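PDB 4CZX: Pab-dependent poly(a)-specific ribonuclease subunit PAN2 from Neurospora crassa, which forms the catalytic subunit of the PAN2-PAN3 deadenylation complex, which probably shortens mRNA poly(A) tails, and is represented here by its N-terminal WD40 domain. Local coordinates for residues Q153-I165 and A168-F182. Residues are numbered along the deposited sequence; the frame is centred on the assembly and turned at random.
Sequences QDQYSFLKMSRYI and ATNKGTVNILDPITF
Ala-168 O and Asn-175 ND2 lie against the rim of the Tyr-156 ring, close to its plane, while Leu-159 CD2 covers one face toward the rim and Asp-154 O the opposite one. The other tyrosine, Tyr-164, takes Pro-179 CD at its edge and Arg-163 CG over one face; its CB leans on Ile-176 CG2. The Asn-175 amide stands nearly upright to the Tyr-156 ring, the planes 84° apart, and spends both its N-H groups: ND2 gives an almost straight bond of 2.8 Å to Tyr-156 OH and one of 2.9 Å to Asp-154 OD2, which it meets from above the carboxylate plane. A phenylalanine at Tyr-156 would probably leave Asn-175 ND2 with one mate fewer and its amide less firmly oriented. Asn-170, with CG lodged between its backbone N and carbonyl carbon (chi1 55°), reaches Gln-155 OE1 weakly through ND2, and a water links Asn-170 OD1 to Gln-155 N. A classic beta bulge sets Ser-157 and Phe-158 together opposite Ala-168, where Ala-168 O takes a 2.7 Å bond from Ser-157 N and a weak one from Phe-158 N. At the far end, Ile-165 and Leu-177 form an antiparallel hydrogen-bonded pair; Ile-165 CD1 packs 3.7 Å from Phe-182 CE1, and the Met-161 side chain folds back at chi2 (62°), which brings its CE methyl against Pro-179 CB. Together, strands 156-161, 165-169 and 173-177 make the first three strands of one four-stranded propeller blade. Strand 184-189 completes it, strand 126-131 of the preceding blade packs on Tyr-156 and Leu-159, and strand 194-200 of the next on Ala-168 and Val-174.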
ATOM      1  N   GLN A 153      13.568 -36.316  24.387  1.00 37.77           N
ATOM      2  CA  GLN A 153      12.377 -36.748  25.100  1.00 42.60           C
ATOM      3  C   GLN A 153      11.850 -35.616  25.964  1.00 42.16           C
ATOM      4  O   GLN A 153      10.642 -35.467  26.150  1.00 44.37           O
ATOM      5  CB  GLN A 153      12.682 -37.976  25.948  1.00 48.40           C
ATOM      6  CG  GLN A 153      12.928 -39.223  25.127  1.00 61.56           C
ATOM      7  CD  GLN A 153      12.523 -40.488  25.860  1.00 73.23           C
ATOM      8  OE1 GLN A 153      13.082 -40.825  26.907  1.00 77.27           O
ATOM      9  NE2 GLN A 153      11.533 -41.191  25.317  1.00 75.30           N
ATOM     10  N   ASP A 154      12.772 -34.810  26.478  1.00 35.76           N
ATOM     11  CA  ASP A 154      12.414 -33.666  27.304  1.00 37.77           C
ATOM     12  C   ASP A 154      12.316 -32.398  26.461  1.00 35.22           C
ATOM     13  O   ASP A 154      13.138 -32.162  25.578  1.00 32.04           O
ATOM     14  CB  ASP A 154      13.435 -33.481  28.436  1.00 39.29           C
ATOM     15  CG  ASP A 154      13.410 -34.630  29.439  1.00 38.10           C
ATOM     16  OD1 ASP A 154      12.309 -35.029  29.872  1.00 37.20           O
ATOM     17  OD2 ASP A 154      14.493 -35.139  29.795  1.00 44.38           O
ATOM     18  N   GLN A 155      11.302 -31.587  26.740  1.00 30.22           N
ATOM     19  CA  GLN A 155      11.116 -30.322  26.046  1.00 29.30           C
ATOM     20  C   GLN A 155      11.655 -29.198  26.919  1.00 29.60           C
ATOM     21  O   GLN A 155      11.539 -29.251  28.143  1.00 30.23           O
ATOM     22  CB  GLN A 155       9.642 -30.114  25.696  1.00 30.61           C
ATOM     23  CG  GLN A 155       9.095 -31.214  24.800  1.00 33.70           C
ATOM     24  CD  GLN A 155       7.665 -30.969  24.386  1.00 39.68           C
ATOM     25  OE1 GLN A 155       7.034 -30.016  24.844  1.00 36.04           O
ATOM     26  NE2 GLN A 155       7.141 -31.826  23.509  1.00 39.23           N
ATOM     27  N   TYR A 156      12.275 -28.199  26.291  1.00 28.65           N
ATOM     28  CA  TYR A 156      13.050 -27.220  27.038  1.00 26.65           C
ATOM     29  C   TYR A 156      12.513 -25.793  26.965  1.00 27.93           C
ATOM     30  O   TYR A 156      12.081 -25.341  25.905  1.00 24.09           O
ATOM     31  CB  TYR A 156      14.509 -27.246  26.544  1.00 27.18           C
ATOM     32  CG  TYR A 156      15.206 -28.555  26.843  1.00 29.66           C
ATOM     33  CD1 TYR A 156      15.403 -28.969  28.154  1.00 28.71           C
ATOM     34  CD2 TYR A 156      15.663 -29.377  25.825  1.00 34.37           C
ATOM     35  CE1 TYR A 156      16.040 -30.169  28.446  1.00 26.77           C
ATOM     36  CE2 TYR A 156      16.311 -30.574  26.104  1.00 33.84           C
ATOM     37  CZ  TYR A 156      16.494 -30.963  27.425  1.00 33.25           C
ATOM     38  OH  TYR A 156      17.121 -32.147  27.725  1.00 34.29           O
ATOM     39  N   SER A 157      12.595 -25.079  28.090  1.00 29.13           N
ATOM     40  CA  SER A 157      12.270 -23.652  28.126  1.00 28.32           C
ATOM     41  C   SER A 157      13.494 -22.732  28.171  1.00 26.86           C
ATOM     42  O   SER A 157      13.390 -21.560  27.809  1.00 25.00           O
ATOM     43  CB  SER A 157      11.377 -23.341  29.330  1.00 26.32           C
ATOM     44  OG  SER A 157      10.158 -24.066  29.248  1.00 25.33           O
ATOM     45  N   PHE A 158      14.619 -23.257  28.658  1.00 26.12           N
ATOM     46  CA  PHE A 158      15.887 -22.518  28.755  1.00 28.42           C
ATOM     47  C   PHE A 158      17.055 -23.430  28.432  1.00 29.69           C
ATOM     48  O   PHE A 158      17.034 -24.625  28.762  1.00 24.71           O
ATOM     49  CB  PHE A 158      16.142 -21.947  30.161  1.00 25.62           C
ATOM     50  CG  PHE A 158      15.148 -20.926  30.608  1.00 28.12           C
ATOM     51  CD1 PHE A 158      14.012 -21.312  31.295  1.00 26.37           C
ATOM     52  CD2 PHE A 158      15.367 -19.579  30.387  1.00 33.37           C
ATOM     53  CE1 PHE A 158      13.088 -20.374  31.718  1.00 28.62           C
ATOM     54  CE2 PHE A 158      14.446 -18.640  30.815  1.00 27.99           C
ATOM     55  CZ  PHE A 158      13.313 -19.037  31.487  1.00 31.11           C
ATOM     56  N   LEU A 159      18.082 -22.835  27.830  1.00 26.15           N
ATOM     57  CA  LEU A 159      19.374 -23.474  27.590  1.00 30.81           C
ATOM     58  C   LEU A 159      20.463 -22.454  27.867  1.00 30.75           C
ATOM     59  O   LEU A 159      20.350 -21.311  27.436  1.00 27.43           O
ATOM     60  CB  LEU A 159      19.490 -23.971  26.141  1.00 26.34           C
ATOM     61  CG  LEU A 159      18.539 -25.073  25.662  1.00 27.74           C
ATOM     62  CD1 LEU A 159      18.644 -25.239  24.146  1.00 27.55           C
ATOM     63  CD2 LEU A 159      18.896 -26.377  26.349  1.00 28.27           C
ATOM     64  N   LYS A 160      21.508 -22.842  28.594  1.00 28.61           N
ATOM     65  CA  LYS A 160      22.683 -21.978  28.692  1.00 27.24           C
ATOM     66  C   LYS A 160      23.944 -22.790  28.935  1.00 32.44           C
ATOM     67  O   LYS A 160      23.979 -23.687  29.785  1.00 30.02           O
ATOM     68  CB  LYS A 160      22.509 -20.915  29.789  1.00 29.18           C
ATOM     69  CG  LYS A 160      23.751 -20.021  29.964  1.00 30.31           C
ATOM     70  CD  LYS A 160      23.431 -18.694  30.648  1.00 33.90           C
ATOM     71  CE  LYS A 160      24.706 -17.892  30.959  1.00 42.96           C
ATOM     72  NZ  LYS A 160      24.387 -16.549  31.540  1.00 44.37           N
ATOM     73  N   MET A 161      24.976 -22.459  28.166  1.00 27.53           N
ATOM     74  CA  MET A 161      26.273 -23.092  28.263  1.00 25.98           C
ATOM     75  C   MET A 161      27.159 -22.400  29.286  1.00 29.70           C
ATOM     76  O   MET A 161      27.347 -21.190  29.227  1.00 29.44           O
ATOM     77  CB  MET A 161      26.954 -23.075  26.886  1.00 27.62           C
ATOM     78  CG  MET A 161      28.364 -23.610  26.879  1.00 25.30           C
ATOM     79  SD  MET A 161      28.495 -25.342  27.368  1.00 32.56           S
ATOM     80  CE  MET A 161      30.283 -25.547  27.258  1.00 39.22           C
ATOM     81  N   SER A 162      27.674 -23.166  30.237  1.00 30.49           N
ATOM     82  CA  SER A 162      28.738 -22.686  31.112  1.00 32.44           C
ATOM     83  C   SER A 162      29.836 -23.724  31.081  1.00 34.59           C
ATOM     84  O   SER A 162      30.639 -23.756  30.147  1.00 35.87           O
ATOM     85  CB  SER A 162      28.240 -22.446  32.542  1.00 37.41           C
ATOM     86  OG  SER A 162      27.510 -23.559  33.044  1.00 35.42           O
ATOM     87  N   ARG A 163      29.864 -24.575  32.102  1.00 35.19           N
ATOM     88  CA  ARG A 163      30.734 -25.748  32.122  1.00 40.32           C
ATOM     89  C   ARG A 163      30.088 -26.848  31.279  1.00 38.81           C
ATOM     90  O   ARG A 163      30.766 -27.609  30.589  1.00 37.59           O
ATOM     91  CB  ARG A 163      30.960 -26.226  33.561  1.00 38.71           C
ATOM     92  CG  ARG A 163      31.995 -27.336  33.687  1.00 39.66           C
ATOM     93  CD  ARG A 163      32.106 -27.873  35.119  1.00 48.91           C
ATOM     94  NE  ARG A 163      32.415 -26.835  36.101  1.00 47.47           N
ATOM     95  CZ  ARG A 163      33.604 -26.675  36.676  1.00 57.04           C
ATOM     96  NH1 ARG A 163      34.609 -27.484  36.363  1.00 55.06           N
ATOM     97  NH2 ARG A 163      33.786 -25.704  37.564  1.00 59.07           N
ATOM     98  N   TYR A 164      28.762 -26.912  31.365  1.00 33.26           N
ATOM     99  CA  TYR A 164      27.928 -27.852  30.620  1.00 31.74           C
ATOM    100  C   TYR A 164      26.761 -27.065  30.067  1.00 29.48           C
ATOM    101  O   TYR A 164      26.564 -25.909  30.437  1.00 34.09           O
ATOM    102  CB  TYR A 164      27.401 -28.990  31.510  1.00 35.53           C
ATOM    103  CG  TYR A 164      28.463 -29.723  32.298  1.00 41.84           C
ATOM    104  CD1 TYR A 164      29.371 -30.563  31.665  1.00 52.32           C
ATOM    105  CD2 TYR A 164      28.557 -29.571  33.670  1.00 44.39           C
ATOM    106  CE1 TYR A 164      30.349 -31.227  32.380  1.00 55.76           C
ATOM    107  CE2 TYR A 164      29.527 -30.234  34.400  1.00 51.66           C
ATOM    108  CZ  TYR A 164      30.419 -31.064  33.749  1.00 57.98           C
ATOM    109  OH  TYR A 164      31.386 -31.723  34.465  1.00 62.75           O
ATOM    110  N   ILE A 165      25.969 -27.691  29.205  1.00 28.06           N
ATOM    111  CA  ILE A 165      24.736 -27.068  28.754  1.00 25.33           C
ATOM    112  C   ILE A 165      23.664 -27.340  29.800  1.00 31.52           C
ATOM    113  O   ILE A 165      23.283 -28.484  30.017  1.00 32.21           O
ATOM    114  CB  ILE A 165      24.286 -27.595  27.374  1.00 28.81           C
ATOM    115  CG1 ILE A 165      25.298 -27.182  26.300  1.00 32.31           C
ATOM    116  CG2 ILE A 165      22.898 -27.073  27.016  1.00 30.79           C
ATOM    117  CD1 ILE A 165      25.048 -27.831  24.950  1.00 35.83           C
ATOM    118  N   ALA A 168      16.766 -26.319  31.086  1.00 27.61           N
ATOM    119  CA  ALA A 168      15.539 -26.352  31.884  1.00 25.42           C
ATOM    120  C   ALA A 168      14.364 -26.871  31.061  1.00 25.74           C
ATOM    121  O   ALA A 168      14.009 -26.293  30.035  1.00 27.28           O
ATOM    122  CB  ALA A 168      15.226 -24.979  32.439  1.00 30.04           C
ATOM    123  N   THR A 169      13.770 -27.966  31.525  1.00 27.60           N
ATOM    124  CA  THR A 169      12.593 -28.521  30.887  1.00 28.41           C
ATOM    125  C   THR A 169      11.368 -27.712  31.248  1.00 28.95           C
ATOM    126  O   THR A 169      11.379 -26.929  32.200  1.00 30.53           O
ATOM    127  CB  THR A 169      12.327 -29.971  31.310  1.00 31.68           C
ATOM    128  OG1 THR A 169      11.721 -29.974  32.607  1.00 32.31           O
ATOM    129  CG2 THR A 169      13.617 -30.767  31.342  1.00 28.91           C
ATOM    130  N   ASN A 170      10.282 -27.935  30.523  1.00 26.42           N
ATOM    131  CA  ASN A 170       9.061 -27.212  30.836  1.00 27.60           C
ATOM    132  C   ASN A 170       8.299 -27.887  31.974  1.00 31.80           C
ATOM    133  O   ASN A 170       7.162 -27.516  32.261  1.00 29.68           O
ATOM    134  CB  ASN A 170       8.179 -27.066  29.593  1.00 26.27           C
ATOM    135  CG  ASN A 170       7.867 -28.389  28.925  1.00 37.30           C
ATOM    136  OD1 ASN A 170       8.175 -29.455  29.451  1.00 35.67           O
ATOM    137  ND2 ASN A 170       7.214 -28.322  27.758  1.00 36.47           N
ATOM    138  N   LYS A 171       8.940 -28.856  32.636  1.00 28.35           N
ATOM    139  CA  LYS A 171       8.328 -29.542  33.781  1.00 28.87           C
ATOM    140  C   LYS A 171       8.977 -29.155  35.113  1.00 33.22           C
ATOM    141  O   LYS A 171       8.572 -29.650  36.170  1.00 31.98           O
ATOM    142  CB  LYS A 171       8.396 -31.065  33.628  1.00 34.11           C
ATOM    143  CG  LYS A 171       7.862 -31.625  32.324  1.00 36.84           C
ATOM    144  CD  LYS A 171       6.391 -31.372  32.139  1.00 43.11           C
ATOM    145  CE  LYS A 171       5.957 -31.767  30.730  1.00 54.80           C
ATOM    146  NZ  LYS A 171       4.493 -31.574  30.505  1.00 53.67           N
ATOM    147  N   GLY A 172       9.991 -28.299  35.063  1.00 36.27           N
ATOM    148  CA  GLY A 172      10.642 -27.840  36.278  1.00 37.86           C
ATOM    149  C   GLY A 172      11.927 -28.565  36.643  1.00 34.88           C
ATOM    150  O   GLY A 172      12.521 -28.288  37.687  1.00 36.53           O
ATOM    151  N   THR A 173      12.348 -29.511  35.813  1.00 35.81           N
ATOM    152  CA  THR A 173      13.610 -30.208  36.048  1.00 35.22           C
ATOM    153  C   THR A 173      14.710 -29.560  35.217  1.00 34.08           C
ATOM    154  O   THR A 173      14.432 -28.901  34.220  1.00 30.22           O
ATOM    155  CB  THR A 173      13.530 -31.703  35.693  1.00 41.00           C
ATOM    156  OG1 THR A 173      13.123 -31.849  34.330  1.00 48.04           O
ATOM    157  CG2 THR A 173      12.524 -32.410  36.573  1.00 38.39           C
ATOM    158  N   VAL A 174      15.956 -29.751  35.636  1.00 32.91           N
ATOM    159  CA  VAL A 174      17.084 -29.283  34.853  1.00 30.29           C
ATOM    160  C   VAL A 174      17.910 -30.472  34.386  1.00 32.21           C
ATOM    161  O   VAL A 174      18.348 -31.279  35.198  1.00 37.55           O
ATOM    162  CB  VAL A 174      17.965 -28.327  35.663  1.00 30.61           C
ATOM    163  CG1 VAL A 174      19.219 -27.939  34.849  1.00 30.74           C
ATOM    164  CG2 VAL A 174      17.172 -27.091  36.027  1.00 30.50           C
ATOM    165  N   ASN A 175      18.095 -30.596  33.072  1.00 34.67           N
ATOM    166  CA  ASN A 175      19.030 -31.585  32.538  1.00 32.31           C
ATOM    167  C   ASN A 175      20.401 -30.954  32.334  1.00 28.16           C
ATOM    168  O   ASN A 175      20.512 -29.881  31.746  1.00 31.44           O
ATOM    169  CB  ASN A 175      18.536 -32.169  31.208  1.00 34.06           C
ATOM    170  CG  ASN A 175      17.319 -33.047  31.369  1.00 36.28           C
ATOM    171  OD1 ASN A 175      17.056 -33.577  32.449  1.00 35.35           O
ATOM    172  ND2 ASN A 175      16.573 -33.220  30.288  1.00 35.63           N
ATOM    173  N   ILE A 176      21.439 -31.621  32.822  1.00 30.68           N
ATOM    174  CA  ILE A 176      22.798 -31.168  32.583  1.00 30.58           C
ATOM    175  C   ILE A 176      23.361 -31.969  31.418  1.00 30.08           C
ATOM    176  O   ILE A 176      23.596 -33.174  31.532  1.00 34.69           O
ATOM    177  CB  ILE A 176      23.663 -31.322  33.836  1.00 30.26           C
ATOM    178  CG1 ILE A 176      22.988 -30.610  35.008  1.00 37.54           C
ATOM    179  CG2 ILE A 176      25.080 -30.773  33.608  1.00 35.49           C
ATOM    180  CD1 ILE A 176      23.599 -30.936  36.331  1.00 49.28           C
ATOM    181  N   LEU A 177      23.560 -31.289  30.297  1.00 31.01           N
ATOM    182  CA  LEU A 177      23.927 -31.946  29.049  1.00 34.42           C
ATOM    183  C   LEU A 177      25.409 -31.817  28.729  1.00 35.44           C
ATOM    184  O   LEU A 177      25.988 -30.738  28.857  1.00 33.82           O
ATOM    185  CB  LEU A 177      23.129 -31.365  27.882  1.00 33.11           C
ATOM    186  CG  LEU A 177      21.616 -31.240  27.989  1.00 35.40           C
ATOM    187  CD1 LEU A 177      21.092 -30.657  26.677  1.00 34.48           C
ATOM    188  CD2 LEU A 177      20.989 -32.586  28.272  1.00 35.46           C
ATOM    189  N   ASP A 178      26.011 -32.921  28.308  1.00 35.59           N
ATOM    190  CA  ASP A 178      27.377 -32.885  27.812  1.00 32.36           C
ATOM    191  C   ASP A 178      27.415 -31.943  26.604  1.00 40.21           C
ATOM    192  O   ASP A 178      26.626 -32.085  25.667  1.00 36.02           O
ATOM    193  CB  ASP A 178      27.855 -34.284  27.437  1.00 34.62           C
ATOM    194  CG  ASP A 178      29.312 -34.305  27.011  1.00 39.60           C
ATOM    195  OD1 ASP A 178      29.603 -33.863  25.877  1.00 38.39           O
ATOM    196  OD2 ASP A 178      30.151 -34.758  27.811  1.00 48.30           O
ATOM    197  N   PRO A 179      28.309 -30.947  26.634  1.00 37.84           N
ATOM    198  CA  PRO A 179      28.299 -29.937  25.565  1.00 33.91           C
ATOM    199  C   PRO A 179      28.821 -30.454  24.229  1.00 32.24           C
ATOM    200  O   PRO A 179      28.585 -29.821  23.204  1.00 34.63           O
ATOM    201  CB  PRO A 179      29.212 -28.841  26.117  1.00 36.10           C
ATOM    202  CG  PRO A 179      30.136 -29.560  27.045  1.00 44.61           C
ATOM    203  CD  PRO A 179      29.314 -30.657  27.671  1.00 41.70           C
ATOM    204  N   ILE A 180      29.512 -31.585  24.250  1.00 36.81           N
ATOM    205  CA  ILE A 180      30.071 -32.186  23.045  1.00 38.75           C
ATOM    206  C   ILE A 180      29.077 -33.155  22.402  1.00 43.78           C
ATOM    207  O   ILE A 180      28.877 -33.127  21.191  1.00 40.55           O
ATOM    208  CB  ILE A 180      31.397 -32.937  23.354  1.00 38.54           C
ATOM    209  CG1 ILE A 180      32.422 -31.998  24.009  1.00 35.08           C
ATOM    210  CG2 ILE A 180      31.988 -33.541  22.085  1.00 41.72           C
ATOM    211  CD1 ILE A 180      33.669 -32.720  24.586  1.00 32.58           C
ATOM    212  N   THR A 181      28.451 -34.003  23.222  1.00 39.71           N
ATOM    213  CA  THR A 181      27.577 -35.066  22.713  1.00 39.24           C
ATOM    214  C   THR A 181      26.082 -34.792  22.913  1.00 41.13           C
ATOM    215  O   THR A 181      25.241 -35.462  22.311  1.00 42.50           O
ATOM    216  CB  THR A 181      27.900 -36.418  23.373  1.00 37.86           C
ATOM    217  OG1 THR A 181      27.524 -36.384  24.759  1.00 41.21           O
ATOM    218  CG2 THR A 181      29.394 -36.737  23.259  1.00 35.38           C
ATOM    219  N   PHE A 182      25.772 -33.815  23.762  1.00 33.65           N
ATOM    220  CA  PHE A 182      24.395 -33.453  24.126  1.00 37.77           C
ATOM    221  C   PHE A 182      23.666 -34.546  24.918  1.00 41.47           C
ATOM    222  O   PHE A 182      22.459 -34.454  25.134  1.00 38.71           O
ATOM    223  CB  PHE A 182      23.589 -33.065  22.874  1.00 31.56           C
ATOM    224  CG  PHE A 182      24.262 -32.013  22.040  1.00 34.34           C
ATOM    225  CD1 PHE A 182      24.411 -30.724  22.522  1.00 36.75           C
ATOM    226  CD2 PHE A 182      24.791 -32.321  20.795  1.00 39.13           C
ATOM    227  CE1 PHE A 182      25.060 -29.749  21.771  1.00 38.31           C
ATOM    228  CE2 PHE A 182      25.437 -31.354  20.038  1.00 42.47           C
ATOM    229  CZ  PHE A 182      25.575 -30.064  20.528  1.00 39.23           C
TER
HETATM  230  O   HOH W   1       9.330 -32.054  28.945  1.00 32.50           O